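Local coordinates for ABC transporter substrate-binding protein (Rhizobium radiobacter, PDB 6TFX) that serves as a periplasmic solute-binding protein that captures mannityl-opines such as mannopinic acid for import by an ABC transporter, at residues K259-F262 / R266-Q269; L348-V353 / L360-V365. All coordinates share one frame; numbering follows the deposited sequence. Where two conformers were deposited one is given.

Interaction 1: residues K259-F262 / R266-Q269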
loop_
_atom_site.group_PDB
_atom_site.type_symbol
_atom_site.label_atom_id
_atom_site.label_comp_id
_atom_site.label_asym_id
_atom_site.label_seq_id
_atom_site.Cartn_x
_atom_site.Cartn_y
_atom_site.Cartn_z
ATOM N N LYS A 259 -10.228 -23.382 6.549
ATOM C CA LYS A 259 -9.373 -24.546 6.306
ATOM C C LYS A 259 -8.892 -25.194 7.604
ATOM O O LYS A 259 -8.160 -24.567 8.378
ATOM C CB LYS A 259 -8.135 -24.162 5.455
ATOM C CG LYS A 259 -8.447 -23.753 4.021
ATOM C CD LYS A 259 -7.165 -23.374 3.256
ATOM C CE LYS A 259 -7.466 -23.081 1.806
ATOM N NZ LYS A 259 -6.252 -22.626 1.061
ATOM N N PRO A 260 -9.180 -26.486 7.789
ATOM C CA PRO A 260 -8.649 -27.189 8.969
ATOM C C PRO A 260 -7.123 -27.116 8.980
ATOM O O PRO A 260 -6.509 -27.115 7.900
ATOM C CB PRO A 260 -9.118 -28.631 8.755
ATOM C CG PRO A 260 -10.364 -28.499 7.909
ATOM C CD PRO A 260 -10.012 -27.385 6.951
ATOM N N PRO A 261 -6.484 -27.047 10.165
ATOM C CA PRO A 261 -7.073 -27.114 11.513
ATOM C C PRO A 261 -7.548 -25.766 12.040
ATOM O O PRO A 261 -8.043 -25.680 13.163
ATOM C CB PRO A 261 -5.904 -27.630 12.364
ATOM C CG PRO A 261 -4.688 -26.978 11.714
ATOM C CD PRO A 261 -5.005 -27.054 10.221
ATOM N N PHE A 262 -7.366 -24.708 11.230
ATOM C CA PHE A 262 -7.661 -23.345 11.659
ATOM C C PHE A 262 -9.153 -22.967 11.589
ATOM O O PHE A 262 -9.504 -21.808 11.884
ATOM C CB PHE A 262 -6.781 -22.351 10.911
ATOM C CG PHE A 262 -5.324 -22.481 11.321
ATOM C CD1 PHE A 262 -4.861 -21.907 12.510
ATOM C CD2 PHE A 262 -4.425 -23.197 10.536
ATOM C CE1 PHE A 262 -3.519 -22.048 12.904
ATOM C CE2 PHE A 262 -3.091 -23.352 10.937
ATOM C CZ PHE A 262 -2.646 -22.776 12.117
ATOM N N ARG A 266 -10.308 -22.544 18.715
ATOM C CA ARG A 266 -9.288 -22.821 19.753
ATOM C C ARG A 266 -7.882 -22.852 19.165
ATOM O O ARG A 266 -6.924 -22.441 19.827
ATOM C CB ARG A 266 -9.594 -24.118 20.486
ATOM C CG ARG A 266 -10.908 -24.029 21.260
ATOM C CD ARG A 266 -11.317 -25.394 21.789
ATOM N NE ARG A 266 -11.613 -26.321 20.695
ATOM C CZ ARG A 266 -12.112 -27.537 20.864
ATOM N NH1 ARG A 266 -12.387 -27.986 22.083
ATOM N NH2 ARG A 266 -12.340 -28.319 19.816
ATOM N N VAL A 267 -7.750 -23.360 17.932
ATOM C CA VAL A 267 -6.442 -23.413 17.261
ATOM C C VAL A 267 -5.996 -21.996 16.917
ATOM O O VAL A 267 -4.820 -21.660 17.069
ATOM C CB VAL A 267 -6.451 -24.357 16.037
ATOM C CG1 VAL A 267 -5.079 -24.398 15.356
ATOM C CG2 VAL A 267 -6.883 -25.767 16.449
ATOM N N ARG A 268 -6.937 -21.151 16.457
ATOM C CA ARG A 268 -6.605 -19.755 16.112
ATOM C C ARG A 268 -6.227 -19.004 17.397
ATOM O O ARG A 268 -5.240 -18.258 17.431
ATOM C CB ARG A 268 -7.803 -19.061 15.433
ATOM C CG ARG A 268 -8.194 -19.746 14.129
ATOM C CD ARG A 268 -9.022 -18.854 13.211
ATOM N NE ARG A 268 -10.280 -18.396 13.812
ATOM C CZ ARG A 268 -11.435 -19.046 13.716
ATOM N NH1 ARG A 268 -11.476 -20.262 13.179
ATOM N NH2 ARG A 268 -12.544 -18.521 14.220
ATOM N N GLN A 269 -7.015 -19.195 18.474
ATOM C CA GLN A 269 -6.717 -18.562 19.757
ATOM C C GLN A 269 -5.339 -19.001 20.260
ATOM O O GLN A 269 -4.556 -18.171 20.735
ATOM C CB GLN A 269 -7.778 -18.935 20.796
ATOM C CG GLN A 269 -9.129 -18.278 20.515
ATOM C CD GLN A 269 -10.218 -18.853 21.395
ATOM O OE1 GLN A 269 -10.173 -20.022 21.816
ATOM N NE2 GLN A 269 -11.234 -18.033 21.676
#
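R268 and V267, on helix 265-272, meet the loop residues P261 and F262 that lead into the helix. The side chain of R268 leaves CB with CG anti to its own carbonyl carbon (chi1 -61°). This sends the chain back toward the loop. CG sits at the edge of the F262 ring, 4.3 Å from F262 CD1. R268 CG is also 3.3 Å from F262 O, and CD keeps the same separation from that oxygen. The chain bends at the CG-CD bond, which curls the guanidinium round to the F262 carbonyl. There R268 NH1 donates a 2.8 Å hydrogen bond to F262 O, with an N-H...O angle of 160°. The oxygen lies in the guanidinium plane, while the donor is tilted 21° from the carbonyl plane. The other nitrogens, NE and NH2, are engaged elsewhere, NH2 with N451 O.

Beside this bond, V267 gives the apolar half. V267 CG1 is 3.7 Å from F262 CE1 and approaches the ring obliquely. V267 CG2 turns to the backbone and lies 3.5 Å from P261 O. The peptide between P260 and P261 is cis, and K259-F262 makes a type VI turn, closed by a weak bond from F262 N to K259 O. F358 touches both F262 and V267.

The R268 side chain is about 5 Å from that of C453, which with C418 binds a magnesium ion. The guanidinium of this buried arginine is held by two backbone carbonyls, of F262 and N451, with NE bonded elsewhere. These bonds should fix its rotation, and they join the turn to the chain next to the metal site.

Interaction 2: residues L348-V353 / L360-V365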
loop_
_atom_site.group_PDB
_atom_site.type_symbol
_atom_site.label_atom_id
_atom_site.label_comp_id
_atom_site.label_asym_id
_atom_site.label_seq_id
_atom_site.Cartn_x
_atom_site.Cartn_y
_atom_site.Cartn_z
ATOM N N LEU A 348 10.817 -14.189 12.643
ATOM C CA LEU A 348 10.605 -13.844 14.068
ATOM C C LEU A 348 9.372 -14.562 14.606
ATOM O O LEU A 348 9.412 -15.114 15.714
ATOM C CB LEU A 348 10.432 -12.343 14.251
ATOM C CG LEU A 348 11.691 -11.488 13.990
ATOM C CD1 LEU A 348 11.353 -10.023 14.131
ATOM C CD2 LEU A 348 12.841 -11.837 14.972
ATOM N N ILE A 349 8.267 -14.554 13.827
ATOM C CA ILE A 349 7.010 -15.233 14.201
ATOM C C ILE A 349 7.264 -16.754 14.322
ATOM O O ILE A 349 6.795 -17.378 15.286
ATOM C CB ILE A 349 5.883 -14.945 13.181
ATOM C CG1 ILE A 349 5.605 -13.429 13.042
ATOM C CG2 ILE A 349 4.600 -15.742 13.506
ATOM C CD1 ILE A 349 4.906 -13.116 11.765
ATOM N N GLN A 350 7.992 -17.347 13.341
ATOM C CA GLN A 350 8.313 -18.768 13.352
ATOM C C GLN A 350 8.979 -19.151 14.692
ATOM O O GLN A 350 8.551 -20.106 15.334
ATOM C CB GLN A 350 9.246 -19.088 12.190
ATOM C CG GLN A 350 9.738 -20.525 12.169
ATOM C CD GLN A 350 10.645 -20.704 10.982
ATOM O OE1 GLN A 350 11.679 -20.015 10.855
ATOM N NE2 GLN A 350 10.268 -21.584 10.058
ATOM N N ALA A 351 9.937 -18.336 15.164
ATOM C CA ALA A 351 10.594 -18.609 16.460
ATOM C C ALA A 351 9.607 -18.436 17.631
ATOM O O ALA A 351 9.603 -19.251 18.568
ATOM C CB ALA A 351 11.793 -17.688 16.642
ATOM N N GLN A 352 8.767 -17.386 17.579
ATOM C CA GLN A 352 7.827 -17.146 18.666
ATOM C C GLN A 352 6.789 -18.241 18.828
ATOM O O GLN A 352 6.484 -18.640 19.960
ATOM C CB GLN A 352 7.086 -15.816 18.503
ATOM C CG GLN A 352 7.973 -14.584 18.675
ATOM C CD GLN A 352 7.105 -13.332 18.673
ATOM O OE1 GLN A 352 5.965 -13.308 18.154
ATOM N NE2 GLN A 352 7.616 -12.266 19.260
ATOM N N VAL A 353 6.190 -18.679 17.710
ATOM C CA VAL A 353 5.036 -19.577 17.803
ATOM C C VAL A 353 5.425 -21.009 18.196
ATOM O O VAL A 353 4.567 -21.778 18.638
ATOM C CB VAL A 353 4.110 -19.527 16.569
ATOM C CG1 VAL A 353 3.635 -18.100 16.316
ATOM C CG2 VAL A 353 4.759 -20.139 15.329
ATOM N N LEU A 360 6.083 -23.745 12.362
ATOM C CA LEU A 360 5.799 -23.068 11.111
ATOM C C LEU A 360 6.903 -23.369 10.104
ATOM O O LEU A 360 8.089 -23.270 10.430
ATOM C CB LEU A 360 5.703 -21.555 11.428
ATOM C CG LEU A 360 5.277 -20.605 10.356
ATOM C CD1 LEU A 360 3.945 -21.026 9.723
ATOM C CD2 LEU A 360 5.201 -19.196 10.932
ATOM N N ASN A 361 6.516 -23.844 8.921
ATOM C CA ASN A 361 7.437 -24.103 7.819
ATOM C C ASN A 361 7.188 -22.957 6.824
ATOM O O ASN A 361 6.047 -22.710 6.426
ATOM C CB ASN A 361 7.127 -25.457 7.157
ATOM C CG ASN A 361 7.865 -25.706 5.857
ATOM O OD1 ASN A 361 7.262 -26.047 4.819
ATOM N ND2 ASN A 361 9.173 -25.543 5.873
ATOM N N LEU A 362 8.248 -22.238 6.457
ATOM C CA LEU A 362 8.124 -21.101 5.563
ATOM C C LEU A 362 8.591 -21.488 4.175
ATOM O O LEU A 362 9.744 -21.937 4.015
ATOM C CB LEU A 362 8.954 -19.925 6.099
ATOM C CG LEU A 362 8.577 -19.454 7.511
ATOM C CD1 LEU A 362 9.542 -18.393 7.992
ATOM C CD2 LEU A 362 7.157 -18.923 7.548
ATOM N N GLN A 363 7.682 -21.393 3.179
ATOM C CA GLN A 363 8.043 -21.715 1.796
ATOM C C GLN A 363 8.294 -20.368 1.112
ATOM O O GLN A 363 7.333 -19.639 0.850
ATOM C CB GLN A 363 6.956 -22.568 1.098
ATOM C CG GLN A 363 7.203 -22.799 -0.418
ATOM C CD GLN A 363 8.488 -23.531 -0.773
ATOM O OE1 GLN A 363 8.917 -24.455 -0.087
ATOM N NE2 GLN A 363 9.131 -23.144 -1.877
ATOM N N PRO A 364 9.580 -19.985 0.907
ATOM C CA PRO A 364 9.894 -18.647 0.366
ATOM C C PRO A 364 9.573 -18.488 -1.107
ATOM O O PRO A 364 9.839 -19.382 -1.923
ATOM C CB PRO A 364 11.404 -18.484 0.626
ATOM C CG PRO A 364 11.795 -19.629 1.508
ATOM C CD PRO A 364 10.823 -20.734 1.195
ATOM N N VAL A 365 8.956 -17.357 -1.443
ATOM C CA VAL A 365 8.596 -17.063 -2.827
ATOM C C VAL A 365 8.921 -15.582 -3.115
ATOM O O VAL A 365 8.657 -14.720 -2.250
ATOM C CB VAL A 365 7.087 -17.397 -3.095
ATOM C CG1 VAL A 365 6.655 -16.941 -4.478
ATOM C CG2 VAL A 365 6.810 -18.897 -2.959
HETATM O O HOH W 1 7.538 -22.491 14.563
HETATM O O HOH W 2 11.030 -22.620 7.465
#
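L360 meets Q350 and V353 at the start of the segment 360-365. Its backbone N donates to a water, and that water in turn donates to Q350 O, so the strand and the helix backbone are linked through one bridge. CB of L360 is directed at the helix. L360 CD2 lies 4.0 Å from Q350 CA, and L360 CB is 4.3 Å from V353 CG2. On the sheet side, L360 also touches V332 and M334.

L360 O takes the direct bond. Q350 reaches it with CG anti to its backbone N (chi1 175°) and an extended chain. Q350 NE2 donates to L360 O over 2.8 Å, with a nearly straight N-H...O angle of 172°. The oxygen lies in the amide plane of Q350, but the donor stands above the carbonyl plane.

N361 points its CB away from the helix, and its OD1 bonds to T333 OG1. L362 has its CB toward the helix again. L362 CG is 3.7 Å from Q350 NE2, and L362 CD1 is 3.9 Å from both Q350 NE2 and OE1. A second water accepts from L362 N and from Q350 NE2, which thus makes two bonds. Further along, Q363 and V365 bond through their backbones to A336 in strand 330-337.

The axes of 348-353 and 360-365 run nearly antiparallel, at 164°, and approach to 8.7 Å. This is the helix-to-strand return of a beta-alpha-beta crossover, whose two strands, 330-337 and 358-365, lie parallel.

From the N terminus, the chain leaves strand 240-255 and enters the loop that holds 259-262. Interaction 1 closes a short loop there, with three residues between its segments, and joins the turn to helix 265-272. The chain then passes through helices 277-284 and 314-323 to strand 330-337. Interaction 2 closes the second local loop, between helix 340-353 and strand 358-365. The two contacts follow in series and neither nest nor cross. The centres of interactions 1 and 2 are about 17 Å apart. They do not touch, but strand 358-365 supplies one half of interaction 2, and its first residue, F358, reaches interaction 1.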